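Long-range contacts in putative methyltransferase (Emericella variicolor, PDB 7DMB), which probably transfers methyl groups as a trans-acting partner of a polyketide synthase in calbistrin biosynthesis, and is seen here with S-adenosyl-L-homocysteine bound: residues I62-V67 and V109-D114; A70-E75 and R148-V153. One frame throughout, in Å; residues are numbered along the deposited sequence.

Interaction 1. Residues I62-V67 and V109-D114; sequences IARMWV and VPDSGD
Val109 meets residues 62-67 through one methyl, CG2, which lies 3.5 Å from Ala63 CB and 3.9 Å from Val67 CG2. Ala63 and Val67 are four residues apart, so they present their side chains on the same helical face; the small alanine lets the loop come close, while the branched valine fills the next turn. The side chains of Val67 and Val109 run past each other in opposite directions. In Val109, CG2 stands anti to the carbonyl carbon and beside the backbone N, a rotation that turns it toward Ala63 and Val67. Val109 also opens a type I beta turn that ends at Ser112, where helix 112-117 begins, so the contact joins a loop and the start of a short helix to the side of a long one. At the partly exposed rim, the long, extended Arg64 side chain reaches past the apolar patch to meet the acid Asp111 at about a right angle, guanidinium and carboxylate planes 24° apart. Its NH1 forms a salt bridge with Asp111 OD2 at 3.3 Å, in the guanidinium plane, but the hydrogen bond is weak and bent (N-H...O angle 133°). A water reinforces it, accepting from Arg64 NH1 and donating to Asp111 OD1, which engages both carboxylate oxygens.

Interaction 2. Residues A70-E75 and R148-V153; sequences AIQMQE and RVYDNV
The Tyr150 ring meets two side chains of helix 56-79 in different ways: Met73 CG lies at its edge, in the ring plane, whereas Gln72 CG approaches obliquely, 3.5 Å from CE1. Gln72 and Tyr150 run side by side in the same direction. The aliphatic stem of the glutamine does the touching, CB and CG against CD1 and CE1 of the ring, and the amide plane stands 70° from the ring. The amide itself is hydrogen-bonded beyond the two segments, OE1 to Arg123 NE and NE2 to Asp120 O; a long side chain with an apolar stem and a polar end suits both tasks. Lys76 makes a cation-pi contact with the Tyr150 ring.

Met73 buries the most surface of any residue in this contact. Its CG and SD pass close to the Tyr150 backbone, CG standing 3.7 Å from CA. The chain then bends at the thioether (chi3 81°), and the terminal methyl CE ends beside Val149 CG1 at 3.7 Å and Val153 CG2 at 3.8 Å. The two valines are one helical turn apart and offer the methyls of their branched side chains to the flexible methionine, which can fit its unbranched chain to their surface. Phe322 of helix 319-324 touches both Met73 and Val149, adding an aromatic neighbour to this apolar cluster. No hydrogen bond joins the segments. The axes of the two short helical segments approach to 9.3 Å with N-to-C directions only 5° apart: this is nearly parallel helix-helix packing, with side chains filling the interface, within the helical part of the protein and away from the bound S-adenosyl-L-homocysteine.

Overall arrangement
Helix 56-79 takes part in both contacts, with their centres about 14 Å apart. Residues 62-67 face the loop leading into helix 112-117, and residues 70-75, further along, face helix 140-157. Along the chain the order is 62-67, 70-75, 109-114, 148-153, so the segments of the two interactions alternate. Both contacts belong to the helical part that comes, in sequence, before the seven-stranded mixed sheet, whose 3-2-1-4-5-7-6 order is that of a class I methyltransferase; helix 319-324, from later in the chain, also packs there. The two halves of helix 56-79 thus pack against parts of the chain that follow it, the 109-114 loop first and helix 140-157 next.

Interaction 1. Residues I62-V67 and V109-D114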
loop_
_atom_site.group_PDB
_atom_site.type_symbol
_atom_site.label_atom_id
_atom_site.label_comp_id
_atom_site.label_asym_id
_atom_site.label_seq_id
_atom_site.Cartn_x
_atom_site.Cartn_y
_atom_site.Cartn_z
ATOM N N ILE A 62 5.199 14.968 5.865
ATOM C CA ILE A 62 4.020 14.154 6.161
ATOM C C ILE A 62 3.905 13.921 7.661
ATOM O O ILE A 62 2.847 14.127 8.267
ATOM C CB ILE A 62 4.092 12.819 5.395
ATOM C CG1 ILE A 62 3.771 13.025 3.918
ATOM C CG2 ILE A 62 3.160 11.766 6.009
ATOM C CD1 ILE A 62 4.081 11.829 3.081
ATOM N N ALA A 63 4.991 13.459 8.276
ATOM C CA ALA A 63 4.949 13.157 9.694
ATOM C C ALA A 63 4.547 14.392 10.482
ATOM O O ALA A 63 3.670 14.333 11.354
ATOM C CB ALA A 63 6.310 12.631 10.149
ATOM N N ARG A 64 5.175 15.530 10.158
ATOM C CA ARG A 64 4.851 16.801 10.790
ATOM C C ARG A 64 3.363 17.097 10.708
ATOM O O ARG A 64 2.751 17.540 11.692
ATOM C CB ARG A 64 5.650 17.924 10.122
ATOM C CG ARG A 64 5.318 19.314 10.639
ATOM C CD ARG A 64 6.055 20.387 9.844
ATOM N NE ARG A 64 5.760 21.729 10.330
ATOM C CZ ARG A 64 6.346 22.289 11.385
ATOM N NH1 ARG A 64 7.263 21.626 12.079
ATOM N NH2 ARG A 64 6.011 23.520 11.749
ATOM N N MET A 65 2.759 16.825 9.548
ATOM C CA MET A 65 1.362 17.176 9.339
ATOM C C MET A 65 0.435 16.277 10.139
ATOM O O MET A 65 -0.483 16.766 10.809
ATOM C CB MET A 65 0.996 17.093 7.865
ATOM C CG MET A 65 -0.468 17.414 7.645
ATOM S SD MET A 65 -0.757 19.191 7.829
ATOM C CE MET A 65 -2.526 19.314 7.629
ATOM N N TRP A 66 0.623 14.949 10.044
ATOM C CA TRP A 66 -0.303 14.082 10.763
ATOM C C TRP A 66 -0.094 14.194 12.263
ATOM O O TRP A 66 -1.045 14.003 13.019
ATOM C CB TRP A 66 -0.227 12.625 10.270
ATOM C CG TRP A 66 0.844 11.730 10.871
ATOM C CD1 TRP A 66 1.996 11.306 10.251
ATOM C CD2 TRP A 66 0.841 11.111 12.168
ATOM N NE1 TRP A 66 2.711 10.486 11.087
ATOM C CE2 TRP A 66 2.028 10.351 12.272
ATOM C CE3 TRP A 66 -0.041 11.133 13.257
ATOM C CZ2 TRP A 66 2.355 9.625 13.419
ATOM C CZ3 TRP A 66 0.295 10.405 14.407
ATOM C CH2 TRP A 66 1.478 9.667 14.473
ATOM N N VAL A 67 1.114 14.548 12.713
ATOM C CA VAL A 67 1.308 14.806 14.142
ATOM C C VAL A 67 0.522 16.046 14.572
ATOM O O VAL A 67 -0.095 16.072 15.645
ATOM C CB VAL A 67 2.808 14.948 14.477
ATOM C CG1 VAL A 67 2.991 15.579 15.876
ATOM C CG2 VAL A 67 3.520 13.591 14.399
ATOM N N VAL A 109 9.943 13.587 13.595
ATOM C CA VAL A 109 9.442 14.880 14.069
ATOM C C VAL A 109 10.156 15.267 15.362
ATOM O O VAL A 109 9.520 15.281 16.427
ATOM C CB VAL A 109 7.923 14.866 14.298
ATOM C CG1 VAL A 109 7.381 16.278 14.263
ATOM C CG2 VAL A 109 7.209 13.971 13.296
ATOM N N PRO A 110 11.455 15.589 15.317
ATOM C CA PRO A 110 12.199 15.853 16.562
ATOM C C PRO A 110 11.709 17.071 17.318
ATOM O O PRO A 110 11.996 17.199 18.513
ATOM C CB PRO A 110 13.642 16.046 16.072
ATOM C CG PRO A 110 13.483 16.493 14.633
ATOM C CD PRO A 110 12.325 15.677 14.130
ATOM N N ASP A 111 10.970 17.964 16.663
ATOM C CA ASP A 111 10.359 19.114 17.311
ATOM C C ASP A 111 8.883 18.890 17.622
ATOM O O ASP A 111 8.126 19.866 17.733
ATOM C CB ASP A 111 10.535 20.359 16.441
ATOM C CG ASP A 111 9.843 20.230 15.082
ATOM O OD1 ASP A 111 9.629 19.084 14.599
ATOM O OD2 ASP A 111 9.515 21.283 14.499
ATOM N N SER A 112 8.462 17.622 17.770
ATOM C CA SER A 112 7.065 17.327 18.112
ATOM C C SER A 112 6.622 18.071 19.371
ATOM O O SER A 112 5.478 18.533 19.451
ATOM C CB SER A 112 6.846 15.818 18.281
ATOM O OG SER A 112 7.504 15.288 19.429
ATOM N N GLY A 113 7.519 18.210 20.355
ATOM C CA GLY A 113 7.193 18.986 21.548
ATOM C C GLY A 113 6.806 20.425 21.238
ATOM O O GLY A 113 5.832 20.943 21.787
ATOM N N ASP A 114 7.543 21.084 20.335
ATOM C CA ASP A 114 7.150 22.435 19.926
ATOM C C ASP A 114 5.768 22.465 19.277
ATOM O O ASP A 114 5.067 23.479 19.373
ATOM C CB ASP A 114 8.173 23.040 18.967
ATOM C CG ASP A 114 9.557 23.108 19.564
ATOM O OD1 ASP A 114 9.667 23.249 20.800
ATOM O OD2 ASP A 114 10.537 23.041 18.791
HETATM O O HOH W 1 8.518 18.945 12.098
#

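Interaction 2. Residues A70-E75 and R148-V153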
loop_
_atom_site.group_PDB
_atom_site.type_symbol
_atom_site.label_atom_id
_atom_site.label_comp_id
_atom_site.label_asym_id
_atom_site.label_seq_id
_atom_site.Cartn_x
_atom_site.Cartn_y
_atom_site.Cartn_z
ATOM N N ALA A 70 -3.075 15.103 14.701
ATOM C CA ALA A 70 -3.327 14.195 15.813
ATOM C C ALA A 70 -3.394 14.957 17.133
ATOM O O ALA A 70 -4.259 14.681 17.968
ATOM C CB ALA A 70 -2.257 13.103 15.873
ATOM N N ILE A 71 -2.496 15.926 17.327
ATOM C CA ILE A 71 -2.559 16.809 18.497
ATOM C C ILE A 71 -3.884 17.558 18.520
ATOM O O ILE A 71 -4.562 17.638 19.552
ATOM C CB ILE A 71 -1.376 17.793 18.487
ATOM C CG1 ILE A 71 -0.034 17.056 18.623
ATOM C CG2 ILE A 71 -1.559 18.864 19.588
ATOM C CD1 ILE A 71 1.191 17.919 18.224
ATOM N N GLN A 72 -4.275 18.105 17.364
ATOM C CA GLN A 72 -5.498 18.882 17.245
ATOM C C GLN A 72 -6.739 18.041 17.467
ATOM O O GLN A 72 -7.804 18.599 17.725
ATOM C CB GLN A 72 -5.557 19.547 15.858
ATOM C CG GLN A 72 -6.307 20.873 15.813
ATOM C CD GLN A 72 -5.553 22.012 16.482
ATOM O OE1 GLN A 72 -4.437 21.843 16.955
ATOM N NE2 GLN A 72 -6.168 23.183 16.516
ATOM N N MET A 73 -6.627 16.712 17.359
ATOM C CA MET A 73 -7.775 15.829 17.516
ATOM C C MET A 73 -8.065 15.444 18.959
ATOM O O MET A 73 -9.156 14.934 19.238
ATOM C CB MET A 73 -7.559 14.551 16.705
ATOM C CG MET A 73 -7.834 14.729 15.234
ATOM S SD MET A 73 -6.911 13.533 14.254
ATOM C CE MET A 73 -7.974 12.097 14.445
ATOM N N GLN A 74 -7.125 15.670 19.872
ATOM C CA GLN A 74 -7.228 15.091 21.211
ATOM C C GLN A 74 -8.497 15.549 21.921
ATOM O O GLN A 74 -9.300 14.728 22.378
ATOM C CB GLN A 74 -5.984 15.440 22.033
ATOM C CG GLN A 74 -4.716 14.814 21.462
ATOM C CD GLN A 74 -4.822 13.301 21.329
ATOM O OE1 GLN A 74 -5.139 12.604 22.307
ATOM N NE2 GLN A 74 -4.552 12.779 20.122
ATOM N N GLU A 75 -8.700 16.863 22.023
ATOM C CA GLU A 75 -9.862 17.346 22.760
ATOM C C GLU A 75 -11.150 16.995 22.031
ATOM O O GLU A 75 -12.165 16.684 22.668
ATOM C CB GLU A 75 -9.762 18.861 22.989
ATOM C CG GLU A 75 -10.892 19.391 23.878
ATOM C CD GLU A 75 -10.866 20.898 24.074
ATOM O OE1 GLU A 75 -9.794 21.518 23.888
ATOM O OE2 GLU A 75 -11.928 21.463 24.423
ATOM N N ARG A 148 -8.225 16.076 6.599
ATOM C CA ARG A 148 -9.615 15.614 6.539
ATOM C C ARG A 148 -9.957 14.655 7.677
ATOM O O ARG A 148 -11.098 14.645 8.157
ATOM C CB ARG A 148 -9.900 14.913 5.207
ATOM C CG ARG A 148 -9.971 15.785 3.968
ATOM C CD ARG A 148 -10.435 14.912 2.791
ATOM N NE ARG A 148 -10.373 15.635 1.529
ATOM C CZ ARG A 148 -10.651 15.119 0.341
ATOM N NH1 ARG A 148 -11.005 13.848 0.220
ATOM N NH2 ARG A 148 -10.566 15.894 -0.731
ATOM N N VAL A 149 -9.009 13.807 8.085
ATOM C CA VAL A 149 -9.269 12.911 9.206
ATOM C C VAL A 149 -9.517 13.724 10.470
ATOM O O VAL A 149 -10.493 13.504 11.198
ATOM C CB VAL A 149 -8.103 11.925 9.383
ATOM C CG1 VAL A 149 -8.131 11.331 10.793
ATOM C CG2 VAL A 149 -8.160 10.845 8.306
ATOM N N TYR A 150 -8.632 14.680 10.741
ATOM C CA TYR A 150 -8.851 15.617 11.839
ATOM C C TYR A 150 -10.195 16.318 11.694
ATOM O O TYR A 150 -10.981 16.395 12.644
ATOM C CB TYR A 150 -7.735 16.661 11.872
ATOM C CG TYR A 150 -8.250 18.007 12.334
ATOM C CD1 TYR A 150 -8.537 18.226 13.682
ATOM C CD2 TYR A 150 -8.488 19.040 11.437
ATOM C CE1 TYR A 150 -9.027 19.420 14.122
ATOM C CE2 TYR A 150 -8.984 20.243 11.876
ATOM C CZ TYR A 150 -9.246 20.427 13.227
ATOM O OH TYR A 150 -9.742 21.620 13.710
ATOM N N ASP A 151 -10.472 16.822 10.495
ATOM C CA ASP A 151 -11.593 17.716 10.264
ATOM C C ASP A 151 -12.936 17.002 10.330
ATOM O O ASP A 151 -13.966 17.667 10.455
ATOM C CB ASP A 151 -11.405 18.391 8.901
ATOM C CG ASP A 151 -12.328 19.560 8.694
ATOM O OD1 ASP A 151 -12.449 20.421 9.594
ATOM O OD2 ASP A 151 -12.948 19.604 7.622
ATOM N N ASN A 152 -12.955 15.670 10.258
ATOM C CA ASN A 152 -14.203 14.916 10.244
ATOM C C ASN A 152 -14.299 13.896 11.370
ATOM O O ASN A 152 -15.266 13.131 11.404
ATOM C CB ASN A 152 -14.378 14.182 8.908
ATOM C CG ASN A 152 -14.542 15.111 7.754
ATOM O OD1 ASN A 152 -15.658 15.535 7.440
ATOM N ND2 ASN A 152 -13.430 15.435 7.097
ATOM N N VAL A 153 -13.326 13.860 12.279
ATOM C CA VAL A 153 -13.189 12.703 13.162
ATOM C C VAL A 153 -14.457 12.478 13.983
ATOM O O VAL A 153 -14.929 11.339 14.113
ATOM C CB VAL A 153 -11.935 12.853 14.044
ATOM C CG1 VAL A 153 -12.008 14.102 14.891
ATOM C CG2 VAL A 153 -11.743 11.605 14.890
#